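Local coordinates for protein tRNA-splicing endonuclease (Sulfolobus tokodaii, PDB 2CV8) that probably cleaves precursor tRNAs at the 5' and 3' splice sites to release their introns, leaving 2',3'-cyclic phosphate and 5'-hydroxyl ends, at residues 113-118 with 127-132; 10-15 with 46-51; 52-57 with 89-94. All blocks are in the same frame, centred on the assembly; numbering follows the deposited sequence.

Overall arrangement
From the N terminus, the three contacts come in series; none nests in or crosses another. Within the N-terminal sheet, contact 2 pairs strand 9-12 with strand 46-49 and closes a 30-residue loop that carries most of helix 15-25. Helix 50-58 follows at once, and contact 3 sets it against helix 87-99, closing a loop that holds strands 63-66 and 69-71 and helix 73-83. Contact 1 is a hairpin of the C-terminal sheet with a short loop of eight residues. Ile-51 beside Tyr-94 joins contacts 2 and 3, while Leu-90 and Val-93 lie against Phe-114 and Ala-132 of contact 1. Helix 87-99 thus links the two halves.

Contact 1 (113-118 with 127-132); sequences DFAVYT and PYLVIA
Val-116 and Val-130 meet diagonally across the hairpin of strands 114-117 and 128-134, in the sheet of the catalytic domain. Each has CG1 anti to its backbone N (chi1 -170° in Val-116), which leaves CG2 beside the N and reaching for its counterpart; Val-116 CG2 and Val-130 CG2 lie 3.5 Å apart. Phe-114 and Tyr-128 point to the same face of the sheet, and helix 87-99 covers part of it through Val-93 and Leu-97. Backbone bonds join the two strands: Val-116 N to Tyr-128 O and Tyr-128 N to Val-116 O at one hydrogen-bonded pair, Phe-114 N to Val-130 O (2.9 Å) and Val-130 N to Phe-114 O at the other.

Asp-113 disturbs the start of this register. Its N also turns to Val-130 O, in a weak bond, and with Phe-114 opposite the same residue this is a classic beta bulge. The carboxylate continues the pairing where the backbone leaves off: Asp-113 OD2 accepts Ala-132 N at 2.7 Å through its anti lone pair. The same oxygen forms a salt bridge with Arg-86, whose NH2 also bonds Ala-132 O.

At the far end Pro-127 CB lies over a face of the Tyr-117 ring, 3.9 Å from its centroid, as a CH-pi contact, although Pro-127 is poorly ordered. Tyr-117 is a predicted active-site residue, and Pro-127 is also beside predicted active-site Lys-156. The Asp-113 carboxylate, shared by a peptide N-H and a guanidinium, probably steadies the bulge, while the other end lies at the probable catalytic site.

Contact 2 (10-15 with 46-51); sequences ILIKNI and LILSLI
Ile-10 and Leu-48 form one of two antiparallel hydrogen-bonded pairs that join neighbouring strands 9-12 and 46-49 in the mixed sheet of the N-terminal domain. Helix 15-25 lies in the connection between them, so this is no tight hairpin.

The backbone bonds are firm at one end and slacker at the other. Ile-10 N reaches Leu-48 O at 2.8 Å, almost in line with the carbonyl, and Leu-48 N returns to Ile-10 O at 2.9 Å. Ile-12 N bonds Leu-46 O, but the reciprocal bond from Leu-46 N to Ile-12 O is weak, just before the chain leaves the strand toward helix 15-25. At the C-terminal end of strand 46-49 Ser-49 is the N-cap of helix 50-58, its side chain capping a backbone N in the first turn.

Apolar contacts occupy both faces. Ile-12 and Leu-46 lie side by side pointing the same way, with CB atoms 3.6 Å apart, and both rest on Ala-18 of helix 15-25. Ile-10 CD1 reaches beyond strand 46-49 to Leu-50 CD2, on the first turn of helix 50-58. On the other face Leu-11 CG, anti to the backbone N (chi1 -173°), lies beside the carbonyl carbon, and from there Leu-11 CD1 slants across to Ile-47 CG1, 4.2 Å away.

Contact 3 (52-57 with 89-94); sequences EGVYLV and ILYSVY
Tyr-55 on helix 50-58 takes Tyr-91 and Tyr-94, one helical turn apart on helix 87-99, against its side chain and backbone. The short segments pass 10.5 Å apart with a crossing angle of -51°, and the gap is filled mainly by these three tyrosines.

The aromatic part is an offset edge-to-face pair. Tyr-94 turns its edge to the face of Tyr-55, the centroids 5.6 Å apart and the planes at 73°. Tyr-94 CE2 does the touching, 3.7 Å from Tyr-55 CB and as close to CG. Tyr-91 meets Tyr-55 differently: Tyr-91 OH sits near the plane of the Tyr-55 ring, 3.9 Å from Tyr-55 CD1. Both rings of helix 87-99 have CG anti to the backbone N (chi1 -177° in Tyr-94), which sends both out toward helix 50-58, splayed from one another, Tyr-94 to Tyr-55 and Glu-52, Tyr-91 to Val-54 and the backbone of Tyr-55.

Apolar contacts flank the rings. Val-54 CG1 lies 3.8 Å from Tyr-91 CE1, and Phe-73 of helix 73-83 touches both side chains. At the other end the Glu-52 CG methylene meets Tyr-94 OH at 3.8 Å. The Glu-52 carboxylate has its partners elsewhere: OE2 accepts Gly-28 N, and OE1 has a weak bond from Ser-49 N at the start of its own helix.

No hydrogen bond links the two segments, yet Tyr-55 OH bonds Glu-99 farther along helix 87-99. Between these segments the N-terminal and catalytic parts are thus held by ring edges, a ring face and a valine methyl in a buried setting, with the polar ends of Glu-52 and Tyr-55 satisfied by partners outside the two segments.

Contact 1 (113-118 with 127-132)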
ATOM      1  N   ASP B 113       9.996   8.342  -1.900  1.00 37.42           N
ATOM      2  CA  ASP B 113      10.308   9.327  -2.924  1.00 31.05           C
ATOM      3  C   ASP B 113      10.312  10.735  -2.360  1.00 35.49           C
ATOM      4  O   ASP B 113      11.245  11.499  -2.588  1.00 47.25           O
ATOM      5  CB  ASP B 113       9.307   9.242  -4.073  1.00 23.84           C
ATOM      6  CG  ASP B 113       9.405   7.937  -4.830  1.00 35.14           C
ATOM      7  OD1 ASP B 113      10.541   7.561  -5.212  1.00 28.49           O
ATOM      8  OD2 ASP B 113       8.347   7.295  -5.045  1.00 34.61           O
ATOM      9  N   PHE B 114       9.277  11.078  -1.609  1.00 38.13           N
ATOM     10  CA  PHE B 114       9.192  12.420  -1.060  1.00 31.30           C
ATOM     11  C   PHE B 114       8.919  12.502   0.430  1.00 27.86           C
ATOM     12  O   PHE B 114       8.393  11.568   1.038  1.00 39.16           O
ATOM     13  CB  PHE B 114       8.097  13.201  -1.788  1.00 15.39           C
ATOM     14  CG  PHE B 114       8.223  13.177  -3.278  1.00  8.57           C
ATOM     15  CD1 PHE B 114       7.223  12.597  -4.062  1.00  7.25           C
ATOM     16  CD2 PHE B 114       9.337  13.744  -3.908  1.00  2.42           C
ATOM     17  CE1 PHE B 114       7.324  12.580  -5.463  1.00  2.42           C
ATOM     18  CE2 PHE B 114       9.452  13.737  -5.303  1.00  4.39           C
ATOM     19  CZ  PHE B 114       8.447  13.154  -6.081  1.00  4.35           C
ATOM     20  N   ALA B 115       9.296  13.644   1.002  1.00 23.76           N
ATOM     21  CA  ALA B 115       9.058  13.956   2.406  1.00 18.28           C
ATOM     22  C   ALA B 115       8.211  15.227   2.319  1.00 20.14           C
ATOM     23  O   ALA B 115       8.733  16.324   2.154  1.00 22.19           O
ATOM     24  CB  ALA B 115      10.348  14.230   3.118  1.00  2.42           C
ATOM     25  N   VAL B 116       6.898  15.064   2.403  1.00 22.19           N
ATOM     26  CA  VAL B 116       5.980  16.183   2.295  1.00 27.50           C
ATOM     27  C   VAL B 116       5.708  16.861   3.635  1.00 33.04           C
ATOM     28  O   VAL B 116       5.447  16.194   4.638  1.00 37.09           O
ATOM     29  CB  VAL B 116       4.656  15.718   1.673  1.00 15.15           C
ATOM     30  CG1 VAL B 116       3.794  16.897   1.339  1.00 21.55           C
ATOM     31  CG2 VAL B 116       4.938  14.902   0.424  1.00 20.55           C
ATOM     32  N   TYR B 117       5.768  18.193   3.633  1.00 25.31           N
ATOM     33  CA  TYR B 117       5.543  19.011   4.833  1.00 16.13           C
ATOM     34  C   TYR B 117       4.424  20.051   4.702  1.00 21.27           C
ATOM     35  O   TYR B 117       4.245  20.662   3.648  1.00 22.92           O
ATOM     36  CB  TYR B 117       6.796  19.818   5.185  1.00 19.01           C
ATOM     37  CG  TYR B 117       8.015  19.024   5.563  1.00 25.29           C
ATOM     38  CD1 TYR B 117       8.738  18.313   4.606  1.00 16.12           C
ATOM     39  CD2 TYR B 117       8.447  18.982   6.884  1.00 23.47           C
ATOM     40  CE1 TYR B 117       9.866  17.578   4.961  1.00 31.09           C
ATOM     41  CE2 TYR B 117       9.567  18.250   7.248  1.00 37.01           C
ATOM     42  CZ  TYR B 117      10.269  17.548   6.280  1.00 31.03           C
ATOM     43  OH  TYR B 117      11.346  16.788   6.644  1.00 29.98           O
ATOM     44  N   THR B 118       3.717  20.303   5.801  1.00 22.73           N
ATOM     45  CA  THR B 118       2.690  21.351   5.827  1.00 31.88           C
ATOM     46  C   THR B 118       3.330  22.460   6.661  1.00 30.82           C
ATOM     47  O   THR B 118       3.644  22.251   7.828  1.00 31.11           O
ATOM     48  CB  THR B 118       1.386  20.913   6.541  1.00 26.94           C
ATOM     49  OG1 THR B 118       0.603  20.093   5.666  1.00 28.22           O
ATOM     50  CG2 THR B 118       0.565  22.140   6.949  1.00 22.61           C
ATOM     51  N   PRO B 127       6.778  15.325   8.783  1.00 65.28           N
ATOM     52  CA  PRO B 127       6.862  14.936   7.373  1.00 59.51           C
ATOM     53  C   PRO B 127       6.066  13.711   6.955  1.00 54.35           C
ATOM     54  O   PRO B 127       6.202  12.645   7.551  1.00 53.82           O
ATOM     55  CB  PRO B 127       8.361  14.697   7.163  1.00 75.04           C
ATOM     56  CG  PRO B 127       9.022  15.222   8.422  1.00 75.34           C
ATOM     57  CD  PRO B 127       8.017  14.970   9.484  1.00 74.19           C
ATOM     58  N   TYR B 128       5.244  13.863   5.924  1.00 48.65           N
ATOM     59  CA  TYR B 128       4.483  12.736   5.405  1.00 43.92           C
ATOM     60  C   TYR B 128       5.375  12.140   4.332  1.00 37.57           C
ATOM     61  O   TYR B 128       5.949  12.861   3.529  1.00 45.19           O
ATOM     62  CB  TYR B 128       3.151  13.188   4.793  1.00 59.10           C
ATOM     63  CG  TYR B 128       2.198  13.732   5.821  1.00 79.42           C
ATOM     64  CD1 TYR B 128       2.097  15.102   6.055  1.00 85.18           C
ATOM     65  CD2 TYR B 128       1.462  12.869   6.629  1.00 90.93           C
ATOM     66  CE1 TYR B 128       1.286  15.602   7.079  1.00 93.51           C
ATOM     67  CE2 TYR B 128       0.652  13.354   7.655  1.00 99.16           C
ATOM     68  CZ  TYR B 128       0.570  14.721   7.877  1.00105.04           C
ATOM     69  OH  TYR B 128      -0.216  15.203   8.902  1.00111.67           O
ATOM     70  N   LEU B 129       5.514  10.826   4.331  1.00 39.53           N
ATOM     71  CA  LEU B 129       6.345  10.157   3.343  1.00 37.47           C
ATOM     72  C   LEU B 129       5.479   9.650   2.207  1.00 30.59           C
ATOM     73  O   LEU B 129       4.486   8.958   2.426  1.00 39.94           O
ATOM     74  CB  LEU B 129       7.090   8.997   3.993  1.00 23.03           C
ATOM     75  CG  LEU B 129       8.487   9.288   4.537  1.00 30.76           C
ATOM     76  CD1 LEU B 129       8.604  10.722   5.021  1.00 35.05           C
ATOM     77  CD2 LEU B 129       8.774   8.307   5.652  1.00 33.02           C
ATOM     78  N   VAL B 130       5.855   9.998   0.984  1.00  8.01           N
ATOM     79  CA  VAL B 130       5.083   9.581  -0.171  1.00  2.73           C
ATOM     80  C   VAL B 130       5.927   8.799  -1.158  1.00 12.98           C
ATOM     81  O   VAL B 130       7.098   9.104  -1.387  1.00 24.77           O
ATOM     82  CB  VAL B 130       4.462  10.808  -0.936  1.00 21.22           C
ATOM     83  CG1 VAL B 130       3.570  10.325  -2.068  1.00 17.27           C
ATOM     84  CG2 VAL B 130       3.657  11.690   0.011  1.00  9.73           C
ATOM     85  N   ILE B 131       5.313   7.782  -1.743  1.00 28.77           N
ATOM     86  CA  ILE B 131       5.965   6.964  -2.748  1.00 27.81           C
ATOM     87  C   ILE B 131       5.085   7.022  -3.978  1.00 28.69           C
ATOM     88  O   ILE B 131       3.939   6.572  -3.943  1.00 22.29           O
ATOM     89  CB  ILE B 131       6.108   5.514  -2.276  1.00 23.30           C
ATOM     90  CG1 ILE B 131       7.304   5.409  -1.317  1.00 19.16           C
ATOM     91  CG2 ILE B 131       6.235   4.592  -3.474  1.00  2.63           C
ATOM     92  CD1 ILE B 131       7.433   4.087  -0.635  1.00 13.80           C
ATOM     93  N   ALA B 132       5.617   7.600  -5.053  1.00 30.12           N
ATOM     94  CA  ALA B 132       4.871   7.729  -6.298  1.00 33.07           C
ATOM     95  C   ALA B 132       4.791   6.399  -7.044  1.00 38.11           C
ATOM     96  O   ALA B 132       5.761   5.637  -7.094  1.00 29.19           O
ATOM     97  CB  ALA B 132       5.511   8.787  -7.179  1.00 21.42           C
TER

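Contact 2 (10-15 with 46-51)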
ATOM      1  N   ILE B  10      20.514  20.518 -11.805  1.00 18.02           N
ATOM      2  CA  ILE B  10      20.611  21.926 -12.161  1.00 22.42           C
ATOM      3  C   ILE B  10      21.359  22.730 -11.109  1.00 24.52           C
ATOM      4  O   ILE B  10      20.981  22.771  -9.940  1.00 30.96           O
ATOM      5  CB  ILE B  10      19.213  22.511 -12.387  1.00 15.77           C
ATOM      6  CG1 ILE B  10      18.623  21.891 -13.653  1.00 12.80           C
ATOM      7  CG2 ILE B  10      19.272  24.020 -12.508  1.00 16.88           C
ATOM      8  CD1 ILE B  10      17.193  22.218 -13.874  1.00  9.54           C
ATOM      9  N   LEU B  11      22.424  23.380 -11.552  1.00 29.21           N
ATOM     10  CA  LEU B  11      23.288  24.165 -10.689  1.00 26.00           C
ATOM     11  C   LEU B  11      22.887  25.634 -10.598  1.00 24.27           C
ATOM     12  O   LEU B  11      22.602  26.273 -11.612  1.00 28.80           O
ATOM     13  CB  LEU B  11      24.721  24.055 -11.223  1.00 39.82           C
ATOM     14  CG  LEU B  11      25.899  24.630 -10.445  1.00 48.60           C
ATOM     15  CD1 LEU B  11      26.125  23.817  -9.173  1.00 49.40           C
ATOM     16  CD2 LEU B  11      27.136  24.591 -11.328  1.00 44.91           C
ATOM     17  N   ILE B  12      22.849  26.165  -9.381  1.00 22.20           N
ATOM     18  CA  ILE B  12      22.540  27.581  -9.172  1.00 29.05           C
ATOM     19  C   ILE B  12      23.835  28.162  -8.603  1.00 34.67           C
ATOM     20  O   ILE B  12      24.093  28.048  -7.397  1.00 18.53           O
ATOM     21  CB  ILE B  12      21.405  27.795  -8.136  1.00 22.89           C
ATOM     22  CG1 ILE B  12      20.102  27.157  -8.628  1.00 23.38           C
ATOM     23  CG2 ILE B  12      21.203  29.300  -7.891  1.00  2.56           C
ATOM     24  CD1 ILE B  12      19.469  27.866  -9.803  1.00 34.27           C
ATOM     25  N   LYS B  13      24.639  28.779  -9.471  1.00 39.12           N
ATOM     26  CA  LYS B  13      25.932  29.349  -9.079  1.00 39.63           C
ATOM     27  C   LYS B  13      25.893  30.653  -8.288  1.00 34.88           C
ATOM     28  O   LYS B  13      26.751  30.887  -7.445  1.00 29.89           O
ATOM     29  CB  LYS B  13      26.812  29.519 -10.322  1.00 56.93           C
ATOM     30  CG  LYS B  13      26.153  30.293 -11.451  1.00 75.68           C
ATOM     31  CD  LYS B  13      26.829  30.003 -12.786  1.00 82.07           C
ATOM     32  CE  LYS B  13      26.677  28.528 -13.173  1.00 89.33           C
ATOM     33  NZ  LYS B  13      27.215  28.210 -14.532  1.00 86.34           N
ATOM     34  N   ASN B  14      24.906  31.501  -8.550  1.00 49.10           N
ATOM     35  CA  ASN B  14      24.783  32.767  -7.829  1.00 48.87           C
ATOM     36  C   ASN B  14      24.170  32.539  -6.445  1.00 39.75           C
ATOM     37  O   ASN B  14      23.062  32.015  -6.337  1.00 50.47           O
ATOM     38  CB  ASN B  14      23.911  33.742  -8.632  1.00 69.80           C
ATOM     39  CG  ASN B  14      23.568  34.998  -7.854  1.00 77.53           C
ATOM     40  OD1 ASN B  14      22.942  34.937  -6.797  1.00 85.34           O
ATOM     41  ND2 ASN B  14      23.975  36.148  -8.377  1.00 96.33           N
ATOM     42  N   ILE B  15      24.874  32.943  -5.389  1.00 31.82           N
ATOM     43  CA  ILE B  15      24.372  32.763  -4.023  1.00 30.77           C
ATOM     44  C   ILE B  15      23.101  33.552  -3.675  1.00 29.73           C
ATOM     45  O   ILE B  15      22.277  33.081  -2.888  1.00 25.14           O
ATOM     46  CB  ILE B  15      25.463  33.079  -2.967  1.00 26.68           C
ATOM     47  CG1 ILE B  15      26.547  32.004  -3.009  1.00 28.80           C
ATOM     48  CG2 ILE B  15      24.854  33.120  -1.571  1.00 17.98           C
ATOM     49  CD1 ILE B  15      27.521  32.087  -1.871  1.00 35.20           C
ATOM     50  N   LEU B  46      23.367  26.393  -4.899  1.00 27.06           N
ATOM     51  CA  LEU B  46      22.143  25.658  -4.654  1.00 22.05           C
ATOM     52  C   LEU B  46      22.029  24.587  -5.728  1.00 23.56           C
ATOM     53  O   LEU B  46      22.209  24.863  -6.910  1.00 38.24           O
ATOM     54  CB  LEU B  46      20.954  26.632  -4.724  1.00 25.35           C
ATOM     55  CG  LEU B  46      19.583  26.332  -4.101  1.00 19.36           C
ATOM     56  CD1 LEU B  46      18.729  25.523  -5.043  1.00 26.38           C
ATOM     57  CD2 LEU B  46      19.791  25.612  -2.764  1.00 31.74           C
ATOM     58  N   ILE B  47      21.754  23.355  -5.321  1.00 22.72           N
ATOM     59  CA  ILE B  47      21.596  22.286  -6.292  1.00 20.08           C
ATOM     60  C   ILE B  47      20.154  21.795  -6.384  1.00 18.73           C
ATOM     61  O   ILE B  47      19.580  21.319  -5.412  1.00 22.81           O
ATOM     62  CB  ILE B  47      22.546  21.120  -5.982  1.00 21.72           C
ATOM     63  CG1 ILE B  47      23.957  21.518  -6.428  1.00 18.01           C
ATOM     64  CG2 ILE B  47      22.098  19.853  -6.705  1.00  7.52           C
ATOM     65  CD1 ILE B  47      24.935  20.387  -6.504  1.00 25.59           C
ATOM     66  N   LEU B  48      19.570  21.934  -7.568  1.00 22.01           N
ATOM     67  CA  LEU B  48      18.195  21.519  -7.809  1.00 20.59           C
ATOM     68  C   LEU B  48      18.148  20.273  -8.666  1.00 17.69           C
ATOM     69  O   LEU B  48      18.943  20.112  -9.582  1.00 17.06           O
ATOM     70  CB  LEU B  48      17.413  22.625  -8.528  1.00 25.44           C
ATOM     71  CG  LEU B  48      17.090  23.940  -7.809  1.00 30.92           C
ATOM     72  CD1 LEU B  48      16.345  24.864  -8.783  1.00 17.32           C
ATOM     73  CD2 LEU B  48      16.245  23.669  -6.549  1.00 13.71           C
ATOM     74  N   SER B  49      17.200  19.396  -8.366  1.00 20.82           N
ATOM     75  CA  SER B  49      17.023  18.175  -9.130  1.00 15.51           C
ATOM     76  C   SER B  49      16.174  18.535 -10.341  1.00 22.51           C
ATOM     77  O   SER B  49      15.497  19.571 -10.336  1.00 21.47           O
ATOM     78  CB  SER B  49      16.298  17.132  -8.288  1.00  6.01           C
ATOM     79  OG  SER B  49      15.001  17.568  -7.924  1.00 22.28           O
ATOM     80  N   LEU B  50      16.210  17.705 -11.381  1.00 25.24           N
ATOM     81  CA  LEU B  50      15.408  17.988 -12.564  1.00 25.64           C
ATOM     82  C   LEU B  50      13.936  18.170 -12.208  1.00 26.51           C
ATOM     83  O   LEU B  50      13.270  19.051 -12.751  1.00 24.03           O
ATOM     84  CB  LEU B  50      15.569  16.879 -13.601  1.00 31.99           C
ATOM     85  CG  LEU B  50      16.788  17.083 -14.501  1.00 49.01           C
ATOM     86  CD1 LEU B  50      17.046  15.843 -15.345  1.00 41.20           C
ATOM     87  CD2 LEU B  50      16.550  18.312 -15.373  1.00 42.50           C
ATOM     88  N   ILE B  51      13.432  17.350 -11.288  1.00 29.22           N
ATOM     89  CA  ILE B  51      12.036  17.458 -10.877  1.00 22.41           C
ATOM     90  C   ILE B  51      11.745  18.863 -10.339  1.00 21.13           C
ATOM     91  O   ILE B  51      10.740  19.469 -10.698  1.00 18.94           O
ATOM     92  CB  ILE B  51      11.691  16.390  -9.821  1.00 20.58           C
ATOM     93  CG1 ILE B  51      11.647  15.018 -10.486  1.00 14.90           C
ATOM     94  CG2 ILE B  51      10.345  16.664  -9.196  1.00  3.61           C
ATOM     95  CD1 ILE B  51      11.336  13.896  -9.530  1.00 26.17           C
TER

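Contact 3 (52-57 with 89-94)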
ATOM      1  N   GLU B  52      12.626  19.377  -9.489  1.00 17.26           N
ATOM      2  CA  GLU B  52      12.456  20.715  -8.938  1.00 12.52           C
ATOM      3  C   GLU B  52      12.630  21.785 -10.026  1.00 21.30           C
ATOM      4  O   GLU B  52      11.826  22.718 -10.146  1.00 12.49           O
ATOM      5  CB  GLU B  52      13.480  20.969  -7.836  1.00 26.96           C
ATOM      6  CG  GLU B  52      13.298  20.112  -6.620  1.00 27.21           C
ATOM      7  CD  GLU B  52      14.227  20.511  -5.503  1.00 38.56           C
ATOM      8  OE1 GLU B  52      15.456  20.404  -5.687  1.00 12.24           O
ATOM      9  OE2 GLU B  52      13.729  20.937  -4.442  1.00 42.13           O
ATOM     10  N   GLY B  53      13.696  21.650 -10.810  1.00 33.11           N
ATOM     11  CA  GLY B  53      13.956  22.609 -11.867  1.00 31.42           C
ATOM     12  C   GLY B  53      12.830  22.719 -12.883  1.00 33.90           C
ATOM     13  O   GLY B  53      12.436  23.820 -13.275  1.00 32.88           O
ATOM     14  N   VAL B  54      12.318  21.573 -13.321  1.00 29.11           N
ATOM     15  CA  VAL B  54      11.243  21.553 -14.293  1.00 31.40           C
ATOM     16  C   VAL B  54      10.017  22.243 -13.694  1.00 34.32           C
ATOM     17  O   VAL B  54       9.312  22.978 -14.385  1.00 35.82           O
ATOM     18  CB  VAL B  54      10.905  20.085 -14.728  1.00 37.48           C
ATOM     19  CG1 VAL B  54       9.670  20.059 -15.629  1.00 38.24           C
ATOM     20  CG2 VAL B  54      12.088  19.485 -15.480  1.00 22.03           C
ATOM     21  N   TYR B  55       9.772  22.020 -12.404  1.00 34.32           N
ATOM     22  CA  TYR B  55       8.631  22.649 -11.745  1.00 32.80           C
ATOM     23  C   TYR B  55       8.792  24.168 -11.742  1.00 37.56           C
ATOM     24  O   TYR B  55       7.903  24.894 -12.206  1.00 32.61           O
ATOM     25  CB  TYR B  55       8.491  22.162 -10.299  1.00 26.45           C
ATOM     26  CG  TYR B  55       7.290  22.756  -9.593  1.00 29.43           C
ATOM     27  CD1 TYR B  55       6.002  22.551 -10.087  1.00 32.89           C
ATOM     28  CD2 TYR B  55       7.439  23.560  -8.462  1.00 29.26           C
ATOM     29  CE1 TYR B  55       4.894  23.130  -9.480  1.00 20.67           C
ATOM     30  CE2 TYR B  55       6.333  24.149  -7.847  1.00 25.74           C
ATOM     31  CZ  TYR B  55       5.064  23.926  -8.368  1.00 25.59           C
ATOM     32  OH  TYR B  55       3.960  24.498  -7.792  1.00 31.28           O
ATOM     33  N   LEU B  56       9.929  24.638 -11.220  1.00 19.25           N
ATOM     34  CA  LEU B  56      10.213  26.067 -11.152  1.00 22.22           C
ATOM     35  C   LEU B  56      10.155  26.751 -12.517  1.00 27.61           C
ATOM     36  O   LEU B  56       9.666  27.882 -12.638  1.00 25.38           O
ATOM     37  CB  LEU B  56      11.578  26.302 -10.508  1.00  9.58           C
ATOM     38  CG  LEU B  56      11.642  25.907  -9.030  1.00 20.39           C
ATOM     39  CD1 LEU B  56      13.041  26.184  -8.484  1.00 16.98           C
ATOM     40  CD2 LEU B  56      10.588  26.681  -8.239  1.00  2.42           C
ATOM     41  N   VAL B  57      10.660  26.079 -13.542  1.00 24.40           N
ATOM     42  CA  VAL B  57      10.611  26.649 -14.877  1.00 20.50           C
ATOM     43  C   VAL B  57       9.145  26.852 -15.253  1.00 23.15           C
ATOM     44  O   VAL B  57       8.740  27.940 -15.660  1.00 22.86           O
ATOM     45  CB  VAL B  57      11.267  25.719 -15.910  1.00 25.73           C
ATOM     46  CG1 VAL B  57      10.809  26.103 -17.309  1.00  4.98           C
ATOM     47  CG2 VAL B  57      12.789  25.801 -15.794  1.00  6.65           C
ATOM     48  N   ILE B  89       5.972   9.742 -13.302  1.00 16.57           N
ATOM     49  CA  ILE B  89       5.142   9.602 -12.123  1.00 23.71           C
ATOM     50  C   ILE B  89       5.666  10.435 -10.978  1.00 27.66           C
ATOM     51  O   ILE B  89       4.874  10.940 -10.171  1.00 26.67           O
ATOM     52  CB  ILE B  89       4.998   8.131 -11.679  1.00 24.73           C
ATOM     53  CG1 ILE B  89       6.346   7.550 -11.285  1.00 35.00           C
ATOM     54  CG2 ILE B  89       4.403   7.324 -12.800  1.00 26.03           C
ATOM     55  CD1 ILE B  89       6.234   6.177 -10.658  1.00 55.12           C
ATOM     56  N   LEU B  90       6.991  10.596 -10.912  1.00 22.91           N
ATOM     57  CA  LEU B  90       7.609  11.390  -9.846  1.00 24.83           C
ATOM     58  C   LEU B  90       7.304  12.879  -9.980  1.00 23.50           C
ATOM     59  O   LEU B  90       7.035  13.555  -8.987  1.00 30.19           O
ATOM     60  CB  LEU B  90       9.125  11.187  -9.823  1.00 11.54           C
ATOM     61  CG  LEU B  90       9.622   9.841  -9.282  1.00 16.41           C
ATOM     62  CD1 LEU B  90      11.110   9.758  -9.452  1.00  2.42           C
ATOM     63  CD2 LEU B  90       9.230   9.670  -7.826  1.00  5.66           C
ATOM     64  N   TYR B  91       7.343  13.394 -11.204  1.00 27.38           N
ATOM     65  CA  TYR B  91       7.046  14.801 -11.410  1.00 25.99           C
ATOM     66  C   TYR B  91       5.551  15.049 -11.196  1.00 25.00           C
ATOM     67  O   TYR B  91       5.145  16.100 -10.697  1.00 37.78           O
ATOM     68  CB  TYR B  91       7.449  15.261 -12.817  1.00 14.49           C
ATOM     69  CG  TYR B  91       7.093  16.711 -13.061  1.00 23.87           C
ATOM     70  CD1 TYR B  91       7.850  17.743 -12.496  1.00 22.09           C
ATOM     71  CD2 TYR B  91       5.941  17.055 -13.774  1.00 17.63           C
ATOM     72  CE1 TYR B  91       7.466  19.083 -12.634  1.00 23.60           C
ATOM     73  CE2 TYR B  91       5.548  18.383 -13.910  1.00 26.42           C
ATOM     74  CZ  TYR B  91       6.315  19.393 -13.340  1.00 33.83           C
ATOM     75  OH  TYR B  91       5.920  20.705 -13.477  1.00 24.62           O
ATOM     76  N   SER B  92       4.731  14.079 -11.573  1.00 21.11           N
ATOM     77  CA  SER B  92       3.291  14.220 -11.405  1.00 20.25           C
ATOM     78  C   SER B  92       2.920  14.406  -9.944  1.00 18.81           C
ATOM     79  O   SER B  92       2.109  15.277  -9.621  1.00 14.96           O
ATOM     80  CB  SER B  92       2.556  13.006 -11.985  1.00 18.15           C
ATOM     81  OG  SER B  92       2.674  12.984 -13.400  1.00 30.39           O
ATOM     82  N   VAL B  93       3.513  13.602  -9.061  1.00 21.70           N
ATOM     83  CA  VAL B  93       3.214  13.740  -7.638  1.00 29.38           C
ATOM     84  C   VAL B  93       3.906  14.991  -7.084  1.00 27.74           C
ATOM     85  O   VAL B  93       3.314  15.737  -6.297  1.00 28.78           O
ATOM     86  CB  VAL B  93       3.677  12.510  -6.797  1.00 26.39           C
ATOM     87  CG1 VAL B  93       3.248  12.686  -5.339  1.00 23.39           C
ATOM     88  CG2 VAL B  93       3.077  11.229  -7.339  1.00 16.09           C
ATOM     89  N   TYR B  94       5.151  15.229  -7.491  1.00 15.44           N
ATOM     90  CA  TYR B  94       5.855  16.406  -7.000  1.00 16.44           C
ATOM     91  C   TYR B  94       5.021  17.645  -7.256  1.00 19.33           C
ATOM     92  O   TYR B  94       4.703  18.404  -6.334  1.00 18.96           O
ATOM     93  CB  TYR B  94       7.196  16.603  -7.699  1.00  6.21           C
ATOM     94  CG  TYR B  94       7.950  17.792  -7.140  1.00  2.42           C
ATOM     95  CD1 TYR B  94       8.747  17.668  -6.012  1.00  2.42           C
ATOM     96  CD2 TYR B  94       7.809  19.046  -7.704  1.00 17.37           C
ATOM     97  CE1 TYR B  94       9.385  18.764  -5.459  1.00  2.42           C
ATOM     98  CE2 TYR B  94       8.435  20.158  -7.156  1.00 17.94           C
ATOM     99  CZ  TYR B  94       9.220  20.012  -6.031  1.00 12.19           C
ATOM    100  OH  TYR B  94       9.792  21.120  -5.463  1.00 17.70           O
TER